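MRNA interferase (Mycobacterium tuberculosis, PDB 6L2A) probably acts as the toxin of a type II toxin-antitoxin system, an endoribonuclease of the PemK/MazF family that cleaves RNA. Local coordinates at residues Thr51-Thr56 with Cys80-Glu85; Ile11-Leu16 with Arg97-Val102; Val67-Thr72 with Ala104-Gln109. The protein carries 6 engineered substitutions. One frame throughout, in Å; residues are numbered along the deposited sequence.

Contact 1: Thr51-Thr56 with Cys80-Glu85; sequences TVVPVT and CKAQAE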
loop_
_atom_site.group_PDB
_atom_site.type_symbol
_atom_site.label_atom_id
_atom_site.label_comp_id
_atom_site.label_asym_id
_atom_site.label_seq_id
_atom_site.Cartn_x
_atom_site.Cartn_y
_atom_site.Cartn_z
ATOM N N THR A 51 -5.023 -5.895 0.255
ATOM C CA THR A 51 -3.727 -5.242 0.152
ATOM C C THR A 51 -2.639 -6.261 0.456
ATOM O O THR A 51 -2.716 -6.972 1.463
ATOM C CB THR A 51 -3.639 -4.045 1.097
ATOM O OG1 THR A 51 -4.652 -3.094 0.746
ATOM C CG2 THR A 51 -2.283 -3.386 0.979
ATOM N N VAL A 52 -1.643 -6.347 -0.428
ATOM C CA VAL A 52 -0.608 -7.367 -0.336
ATOM C C VAL A 52 0.767 -6.726 -0.444
ATOM O O VAL A 52 0.935 -5.632 -0.989
ATOM C CB VAL A 52 -0.766 -8.459 -1.418
ATOM C CG1 VAL A 52 -2.112 -9.159 -1.280
ATOM C CG2 VAL A 52 -0.600 -7.858 -2.809
ATOM N N VAL A 53 1.757 -7.440 0.078
ATOM C CA VAL A 53 3.164 -7.058 -0.015
ATOM C C VAL A 53 3.898 -8.126 -0.819
ATOM O O VAL A 53 3.997 -9.277 -0.369
ATOM C CB VAL A 53 3.777 -6.873 1.381
ATOM C CG1 VAL A 53 5.284 -6.810 1.296
ATOM C CG2 VAL A 53 3.227 -5.611 2.029
ATOM N N PRO A 54 4.410 -7.802 -2.005
ATOM C CA PRO A 54 5.062 -8.822 -2.832
ATOM C C PRO A 54 6.328 -9.357 -2.188
ATOM O O PRO A 54 6.993 -8.684 -1.396
ATOM C CB PRO A 54 5.380 -8.077 -4.136
ATOM C CG PRO A 54 4.457 -6.907 -4.144
ATOM C CD PRO A 54 4.286 -6.517 -2.709
ATOM N N VAL A 55 6.661 -10.589 -2.555
ATOM C CA VAL A 55 7.775 -11.328 -1.983
ATOM C C VAL A 55 8.699 -11.757 -3.116
ATOM O O VAL A 55 8.232 -12.156 -4.187
ATOM C CB VAL A 55 7.258 -12.540 -1.179
ATOM C CG1 VAL A 55 8.368 -13.497 -0.870
ATOM C CG2 VAL A 55 6.601 -12.070 0.109
ATOM N N THR A 56 10.010 -11.654 -2.886
ATOM C CA THR A 56 11.009 -12.017 -3.884
ATOM C C THR A 56 12.073 -12.909 -3.259
ATOM O O THR A 56 12.333 -12.846 -2.056
ATOM C CB THR A 56 11.680 -10.779 -4.499
ATOM O OG1 THR A 56 12.727 -11.194 -5.388
ATOM C CG2 THR A 56 12.274 -9.899 -3.412
ATOM N N CYS A 80 13.114 -15.730 1.410
ATOM C CA CYS A 80 12.610 -14.656 0.575
ATOM C C CYS A 80 12.504 -13.402 1.424
ATOM O O CYS A 80 12.680 -13.437 2.644
ATOM C CB CYS A 80 11.254 -15.020 -0.035
ATOM S SG CYS A 80 11.283 -16.330 -1.280
ATOM N N LYS A 81 12.216 -12.280 0.778
ATOM C CA LYS A 81 11.982 -11.048 1.511
ATOM C C LYS A 81 10.688 -10.410 1.035
ATOM O O LYS A 81 10.413 -10.351 -0.167
ATOM C CB LYS A 81 13.158 -10.062 1.374
ATOM C CG LYS A 81 13.461 -9.588 -0.031
ATOM C CD LYS A 81 14.550 -8.525 -0.005
ATOM C CE LYS A 81 14.736 -7.884 -1.369
ATOM N NZ LYS A 81 15.920 -6.983 -1.397
ATOM N N ALA A 82 9.878 -9.972 1.995
ATOM C CA ALA A 82 8.702 -9.173 1.693
ATOM C C ALA A 82 9.142 -7.740 1.433
ATOM O O ALA A 82 9.947 -7.187 2.187
ATOM C CB ALA A 82 7.704 -9.224 2.849
ATOM N N GLN A 83 8.627 -7.148 0.364
ATOM C CA GLN A 83 9.026 -5.812 -0.073
ATOM C C GLN A 83 7.874 -4.853 0.216
ATOM O O GLN A 83 6.979 -4.673 -0.612
ATOM C CB GLN A 83 9.385 -5.815 -1.553
ATOM C CG GLN A 83 10.446 -6.828 -1.941
ATOM C CD GLN A 83 10.758 -6.788 -3.424
ATOM O OE1 GLN A 83 10.226 -7.578 -4.204
ATOM N NE2 GLN A 83 11.619 -5.860 -3.822
ATOM N N ALA A 84 7.903 -4.230 1.398
ATOM C CA ALA A 84 6.836 -3.312 1.775
ATOM C C ALA A 84 6.775 -2.089 0.871
ATOM O O ALA A 84 5.706 -1.480 0.747
ATOM C CB ALA A 84 6.997 -2.871 3.230
ATOM N N GLU A 85 7.889 -1.716 0.235
ATOM C CA GLU A 85 7.868 -0.597 -0.698
ATOM C C GLU A 85 7.135 -0.929 -1.992
ATOM O O GLU A 85 6.879 -0.021 -2.788
ATOM C CB GLU A 85 9.298 -0.133 -1.006
ATOM C CG GLU A 85 10.045 -0.939 -2.073
ATOM C CD GLU A 85 10.606 -2.262 -1.568
ATOM O OE1 GLU A 85 10.271 -2.680 -0.440
ATOM O OE2 GLU A 85 11.398 -2.884 -2.307
#

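Contact 2: Ile11-Leu16 with Arg97-Val102; sequences IWQVSL and RPIGRV. Engineered in segment 11-16: Ser-15 (natural residue Asp).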
loop_
_atom_site.group_PDB
_atom_site.type_symbol
_atom_site.label_atom_id
_atom_site.label_comp_id
_atom_site.label_asym_id
_atom_site.label_seq_id
_atom_site.Cartn_x
_atom_site.Cartn_y
_atom_site.Cartn_z
ATOM N N ILE A 11 0.479 -16.070 2.958
ATOM C CA ILE A 11 1.215 -15.906 1.709
ATOM C C ILE A 11 0.393 -16.539 0.599
ATOM O O ILE A 11 0.072 -17.732 0.654
ATOM C CB ILE A 11 2.615 -16.528 1.789
ATOM C CG1 ILE A 11 3.410 -15.867 2.909
ATOM C CG2 ILE A 11 3.345 -16.385 0.456
ATOM C CD1 ILE A 11 4.721 -16.518 3.168
ATOM N N TRP A 12 0.053 -15.740 -0.407
ATOM C CA TRP A 12 -0.756 -16.179 -1.529
ATOM C C TRP A 12 -0.009 -15.950 -2.833
ATOM O O TRP A 12 0.754 -14.989 -2.970
ATOM C CB TRP A 12 -2.093 -15.428 -1.584
ATOM C CG TRP A 12 -3.108 -15.887 -0.590
ATOM C CD1 TRP A 12 -3.043 -15.764 0.766
ATOM C CD2 TRP A 12 -4.355 -16.528 -0.877
ATOM N NE1 TRP A 12 -4.167 -16.301 1.343
ATOM C CE2 TRP A 12 -4.991 -16.775 0.356
ATOM C CE3 TRP A 12 -4.995 -16.923 -2.058
ATOM C CZ2 TRP A 12 -6.235 -17.398 0.444
ATOM C CZ3 TRP A 12 -6.231 -17.542 -1.969
ATOM C CH2 TRP A 12 -6.838 -17.773 -0.727
ATOM N N GLN A 13 -0.232 -16.844 -3.789
ATOM C CA GLN A 13 0.123 -16.565 -5.170
ATOM C C GLN A 13 -0.921 -15.617 -5.745
ATOM O O GLN A 13 -2.123 -15.880 -5.649
ATOM C CB GLN A 13 0.189 -17.857 -5.984
ATOM C CG GLN A 13 0.784 -17.695 -7.375
ATOM C CD GLN A 13 2.298 -17.555 -7.358
ATOM O OE1 GLN A 13 2.917 -17.446 -6.297
ATOM N NE2 GLN A 13 2.903 -17.568 -8.540
ATOM N N VAL A 14 -0.470 -14.497 -6.310
ATOM C CA VAL A 14 -1.377 -13.456 -6.769
ATOM C C VAL A 14 -1.006 -13.049 -8.187
ATOM O O VAL A 14 0.134 -13.205 -8.630
ATOM C CB VAL A 14 -1.375 -12.217 -5.841
ATOM C CG1 VAL A 14 -1.718 -12.613 -4.416
ATOM C CG2 VAL A 14 -0.030 -11.508 -5.893
ATOM N N SER A 15 -1.995 -12.519 -8.899
ATOM C CA SER A 15 -1.785 -11.957 -10.226
ATOM C C SER A 15 -1.553 -10.457 -10.095
ATOM O O SER A 15 -2.433 -9.727 -9.626
ATOM C CB SER A 15 -2.982 -12.241 -11.132
ATOM O OG SER A 15 -2.906 -11.477 -12.322
ATOM N N LEU A 16 -0.373 -10.001 -10.499
ATOM C CA LEU A 16 -0.048 -8.580 -10.443
ATOM C C LEU A 16 -0.088 -7.960 -11.836
ATOM O O LEU A 16 -0.614 -6.862 -12.022
ATOM C CB LEU A 16 1.326 -8.365 -9.808
ATOM N N ARG A 97 -4.029 -18.761 -5.212
ATOM C CA ARG A 97 -3.980 -19.898 -4.306
ATOM C C ARG A 97 -3.143 -19.525 -3.092
ATOM O O ARG A 97 -2.215 -18.718 -3.210
ATOM C CB ARG A 97 -3.393 -21.138 -5.001
ATOM C CG ARG A 97 -1.889 -21.078 -5.199
ATOM C CD ARG A 97 -1.398 -22.098 -6.213
ATOM N NE ARG A 97 -0.152 -21.659 -6.832
ATOM C CZ ARG A 97 1.052 -21.838 -6.295
ATOM N NH1 ARG A 97 1.174 -22.454 -5.126
ATOM N NH2 ARG A 97 2.133 -21.400 -6.926
ATOM N N PRO A 98 -3.455 -20.074 -1.923
ATOM C CA PRO A 98 -2.605 -19.851 -0.751
ATOM C C PRO A 98 -1.379 -20.748 -0.781
ATOM O O PRO A 98 -1.422 -21.894 -1.234
ATOM C CB PRO A 98 -3.525 -20.216 0.419
ATOM C CG PRO A 98 -4.436 -21.250 -0.151
ATOM C CD PRO A 98 -4.641 -20.885 -1.603
ATOM N N ILE A 99 -0.273 -20.203 -0.283
ATOM C CA ILE A 99 1.002 -20.902 -0.256
ATOM C C ILE A 99 1.421 -21.250 1.165
ATOM O O ILE A 99 1.930 -22.345 1.419
ATOM C CB ILE A 99 2.089 -20.063 -0.964
ATOM C CG1 ILE A 99 1.742 -19.886 -2.443
ATOM C CG2 ILE A 99 3.460 -20.698 -0.800
ATOM C CD1 ILE A 99 2.644 -18.910 -3.166
ATOM N N GLY A 100 1.207 -20.335 2.105
ATOM C CA GLY A 100 1.573 -20.562 3.485
ATOM C C GLY A 100 1.300 -19.352 4.350
ATOM O O GLY A 100 0.327 -18.627 4.128
ATOM N N ARG A 101 2.163 -19.116 5.333
ATOM C CA ARG A 101 1.946 -18.052 6.299
ATOM C C ARG A 101 3.284 -17.624 6.874
ATOM O O ARG A 101 4.172 -18.457 7.072
ATOM C CB ARG A 101 1.018 -18.527 7.419
ATOM C CG ARG A 101 0.398 -17.439 8.260
ATOM C CD ARG A 101 -0.245 -18.067 9.483
ATOM N NE ARG A 101 0.505 -19.245 9.920
ATOM C CZ ARG A 101 1.445 -19.221 10.860
ATOM N NH1 ARG A 101 1.744 -18.080 11.468
ATOM N NH2 ARG A 101 2.082 -20.335 11.198
ATOM N N VAL A 102 3.429 -16.330 7.137
ATOM C CA VAL A 102 4.584 -15.858 7.890
ATOM C C VAL A 102 4.303 -16.042 9.375
ATOM O O VAL A 102 3.147 -16.054 9.814
ATOM C CB VAL A 102 4.919 -14.390 7.553
ATOM C CG1 VAL A 102 5.033 -14.201 6.045
ATOM C CG2 VAL A 102 3.877 -13.443 8.142
#

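Contact 3: Val67-Thr72 with Ala104-Gln109; sequences VLLSAT and AAELAQ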
loop_
_atom_site.group_PDB
_atom_site.type_symbol
_atom_site.label_atom_id
_atom_site.label_comp_id
_atom_site.label_asym_id
_atom_site.label_seq_id
_atom_site.Cartn_x
_atom_site.Cartn_y
_atom_site.Cartn_z
ATOM N N VAL A 67 11.497 -7.394 4.817
ATOM C CA VAL A 67 11.562 -8.363 5.909
ATOM C C VAL A 67 11.971 -9.719 5.351
ATOM O O VAL A 67 11.310 -10.252 4.453
ATOM C CB VAL A 67 10.226 -8.477 6.664
ATOM C CG1 VAL A 67 10.344 -9.498 7.790
ATOM C CG2 VAL A 67 9.809 -7.122 7.219
ATOM N N LEU A 68 13.044 -10.284 5.897
ATOM C CA LEU A 68 13.471 -11.626 5.523
ATOM C C LEU A 68 12.465 -12.657 6.023
ATOM O O LEU A 68 12.119 -12.675 7.209
ATOM C CB LEU A 68 14.858 -11.911 6.100
ATOM C CG LEU A 68 15.426 -13.328 5.965
ATOM C CD1 LEU A 68 15.784 -13.635 4.524
ATOM C CD2 LEU A 68 16.633 -13.504 6.870
ATOM N N LEU A 69 11.992 -13.511 5.118
ATOM C CA LEU A 69 11.019 -14.552 5.437
ATOM C C LEU A 69 11.688 -15.914 5.298
ATOM O O LEU A 69 12.102 -16.295 4.198
ATOM C CB LEU A 69 9.794 -14.457 4.528
ATOM C CG LEU A 69 9.041 -13.123 4.528
ATOM C CD1 LEU A 69 7.887 -13.149 3.536
ATOM C CD2 LEU A 69 8.544 -12.794 5.928
ATOM N N SER A 70 11.783 -16.645 6.406
ATOM C CA SER A 70 12.469 -17.932 6.404
ATOM C C SER A 70 11.649 -18.994 5.678
ATOM O O SER A 70 10.423 -19.053 5.804
ATOM C CB SER A 70 12.751 -18.384 7.837
ATOM O OG SER A 70 12.643 -19.793 7.954
ATOM N N ALA A 71 12.345 -19.852 4.924
ATOM C CA ALA A 71 11.668 -20.906 4.174
ATOM C C ALA A 71 11.007 -21.925 5.093
ATOM O O ALA A 71 9.968 -22.497 4.740
ATOM C CB ALA A 71 12.660 -21.602 3.240
ATOM N N THR A 72 11.579 -22.155 6.277
ATOM C CA THR A 72 11.102 -23.184 7.194
ATOM C C THR A 72 9.714 -22.898 7.766
ATOM O O THR A 72 9.213 -23.718 8.541
ATOM C CB THR A 72 12.103 -23.361 8.341
ATOM O OG1 THR A 72 12.061 -22.213 9.196
ATOM C CG2 THR A 72 13.519 -23.526 7.797
ATOM N N ALA A 104 4.246 -15.069 13.435
ATOM C CA ALA A 104 3.813 -13.845 14.099
ATOM C C ALA A 104 4.975 -12.883 14.318
ATOM O O ALA A 104 4.777 -11.662 14.327
ATOM C CB ALA A 104 3.133 -14.178 15.428
ATOM N N ALA A 105 6.191 -13.406 14.493
ATOM C CA ALA A 105 7.351 -12.532 14.639
ATOM C C ALA A 105 7.707 -11.864 13.317
ATOM O O ALA A 105 8.068 -10.681 13.288
ATOM C CB ALA A 105 8.540 -13.323 15.185
ATOM N N GLU A 106 7.618 -12.606 12.211
ATOM C CA GLU A 106 7.859 -12.004 10.905
ATOM C C GLU A 106 6.802 -10.954 10.581
ATOM O O GLU A 106 7.110 -9.916 9.985
ATOM C CB GLU A 106 7.900 -13.088 9.826
ATOM C CG GLU A 106 9.173 -13.930 9.844
ATOM C CD GLU A 106 9.051 -15.194 9.012
ATOM O OE1 GLU A 106 7.910 -15.608 8.718
ATOM O OE2 GLU A 106 10.097 -15.771 8.645
ATOM N N LEU A 107 5.548 -11.200 10.975
ATOM C CA LEU A 107 4.494 -10.225 10.710
ATOM C C LEU A 107 4.702 -8.956 11.526
ATOM O O LEU A 107 4.478 -7.848 11.026
ATOM C CB LEU A 107 3.121 -10.832 10.998
ATOM C CG LEU A 107 1.924 -9.989 10.554
ATOM C CD1 LEU A 107 1.990 -9.708 9.061
ATOM C CD2 LEU A 107 0.611 -10.673 10.909
ATOM N N ALA A 108 5.125 -9.096 12.786
ATOM C CA ALA A 108 5.469 -7.920 13.578
ATOM C C ALA A 108 6.598 -7.133 12.925
ATOM O O ALA A 108 6.581 -5.897 12.914
ATOM C CB ALA A 108 5.850 -8.333 15.001
ATOM N N GLN A 109 7.592 -7.836 12.373
ATOM C CA GLN A 109 8.633 -7.163 11.607
ATOM C C GLN A 109 8.051 -6.465 10.384
ATOM O O GLN A 109 8.444 -5.340 10.056
ATOM C CB GLN A 109 9.709 -8.163 11.185
ATOM C CG GLN A 109 10.739 -8.471 12.259
ATOM C CD GLN A 109 11.841 -9.378 11.751
ATOM O OE1 GLN A 109 13.018 -9.014 11.764
ATOM N NE2 GLN A 109 11.464 -10.567 11.296
HETATM O O HOH W 1 12.948 -11.835 9.580
HETATM O O HOH W 2 12.727 -14.473 9.217
#

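Contact 1: Thr51-Thr56 with Cys80-Glu85
Gln-83 crosses Thr-56 obliquely, side chain over side chain. Its CB sits 3.7 Å from Pro-54 O, and CG, set beside its own backbone N (chi1 -55°), is the first atom to approach the threonine methyl CG2. The chain then runs straight on, so that CD comes within 3.5 Å of Thr-56 CG2. At the tip the two branches part: OE1 rests 3.2 Å from Thr-56 CG2, while NE2 turns the other way, to a weak hydrogen bond with Glu-85 OE2. Lys-81 adds its CG and CE to the same methyl group; its ammonium group goes further, to Lys-61 O and Gln-66 OE1.

The two backbones form an antiparallel pair of strands in the curled, SH3-like sheet of the PemK/MazF toxins. Thr-56 and Lys-81 make the hydrogen-bonded pair, with Thr-56 N 3.0 Å from Lys-81 O and Lys-81 N 2.9 Å from Thr-56 O. Two residues further along, the amide of Gln-83 gives a nearly linear bond to Pro-54 O; proline, lacking an N-H, takes part here through its carbonyl.

Val-55 and Ala-82 form the non-hydrogen-bonded pair, and their side chains turn to the same face of the sheet, where Leu-69 of strand 66-69 touches both. Val-55 divides its two methyls: CG2 lies over Ala-82, whereas CG1, opposite the backbone N (chi1 166°), presses on Cys-80 CB at 3.4 Å, a tight carbon contact. Val-53 CG1 lies against Gln-83 O at 3.3 Å and also meets Ala-82 CB, and Leu-114 of helix 104-117 packs against this valine and Ala-84.

Contact 2: Ile11-Leu16 with Arg97-Val102
Pro-98 lies flat against the indole of Trp-12, the two being cross-strand partners in a non-hydrogen-bonded antiparallel pair. Its CB stands over the six-membered ring, 3.9 Å from the centroid and 17° off the normal, a CH-pi contact, and CD extends the overlap to CZ3. With CG beside the backbone N (chi1 -77°), the indole comes to lie over the proline, and its NE1 is held by Glu-10.

On the other face of the sheet, Gln-13 and Arg-97 run side by side in the same direction, their amide and guanidinium planes 31° apart. Gln-13 CB covers one guanidinium face 3.7 Å above its plane, toward the rim, and Gln-13 OE1 approaches Ile-99 CD1 at 3.5 Å. Ile-11 and Val-102 meet at about a right angle, CD1 against CG1 at 3.7 Å.

Between these groups the strands carry a classic beta bulge: Ile-99 and Gly-100 both face Ile-11. Its carbonyl oxygen accepts from Ile-99 N at 2.7 Å and from Gly-100 N at 3.2 Å, while Ile-11 N donates to Gly-100 O from well above that carbonyl's plane. The bulge shifts the register by one residue within this SH3-like sheet.

The hydrogen bonds across the contact thus run backbone to backbone, two N-H groups sharing one acceptor at the bulge, while the side chains add CH-pi and van der Waals packing; the guanidinium offers Gln-13 a flat face, and no salt bridge joins the segments.

Contact 3: Val67-Thr72 with Ala104-Gln109
The side chain of Glu-106 overlaps Leu-69, with CB, CG and CD all close to the leucine methyl CD2, the carboxylate carbon at 3.9 Å. This is strand-against-helix packing: helix 104-117, the C-terminal helix of this MazF-like fold, runs roughly antiparallel to strand 66-69, the local axes 8.7 Å apart at 159°. Strand 66-69 pairs within this chain with strand 80-83, and the helix packs against it.

Beyond the leucine, the glutamate chain stays extended (chi2 166°) and delivers its carboxylate to the place where the strand ends. OE2 accepts from Ser-70 N at 2.9 Å, in a fairly straight bond. The donor comes from the syn side, 29° out of the carboxylate plane. OE1 takes the amide of Ser-103, just before the helix, so the two oxygens tie the backbone at the strand end to that at the helix start. Two backbone N-H groups gripping a buried carboxylate would be expected to favour its ionised form.

One helical turn later, Gln-109 covers Val-67. The valine methyl CG1 touches Gln-109 CB at 3.7 Å, and CG2 faces the backbone carbonyl of the same residue. Leu-110 and Ala-113 of the same helix also touch the valine.

Ser-70 also serves as N-cap of the short helix 71-74, its OG taking a weak bond from Thr-72 N and a second bond from Thr-72 OG1. Water completes the polar join: Leu-68 O accepts from two molecules, one of which accepts from Gln-109 NE2 at 2.6 Å while the other donates to Glu-106 OE2 at 3.0 Å.

How the contacts relate
The three contacts show how one curled sheet and its covering helix are assembled from segments distant in sequence. Strand 80-83 is shared ground: it pairs with 49-56 in contact 1 and, on its other edge, with strand 66-69 of contact 3, where Ala-82 N lies 2.9 Å from Val-67 O. Contacts 2 and 3 meet through Val-102 CG1 and Leu-69 CD2, 3.8 Å apart, just before the chain enters helix 104-117. Contacts 1 and 2 do not touch, their nearest atoms being about 5 Å apart. Contact 1 alone reaches the second subunit, where Thr-51 OG1 is hydrogen-bonded to His-117 NE2 of that chain.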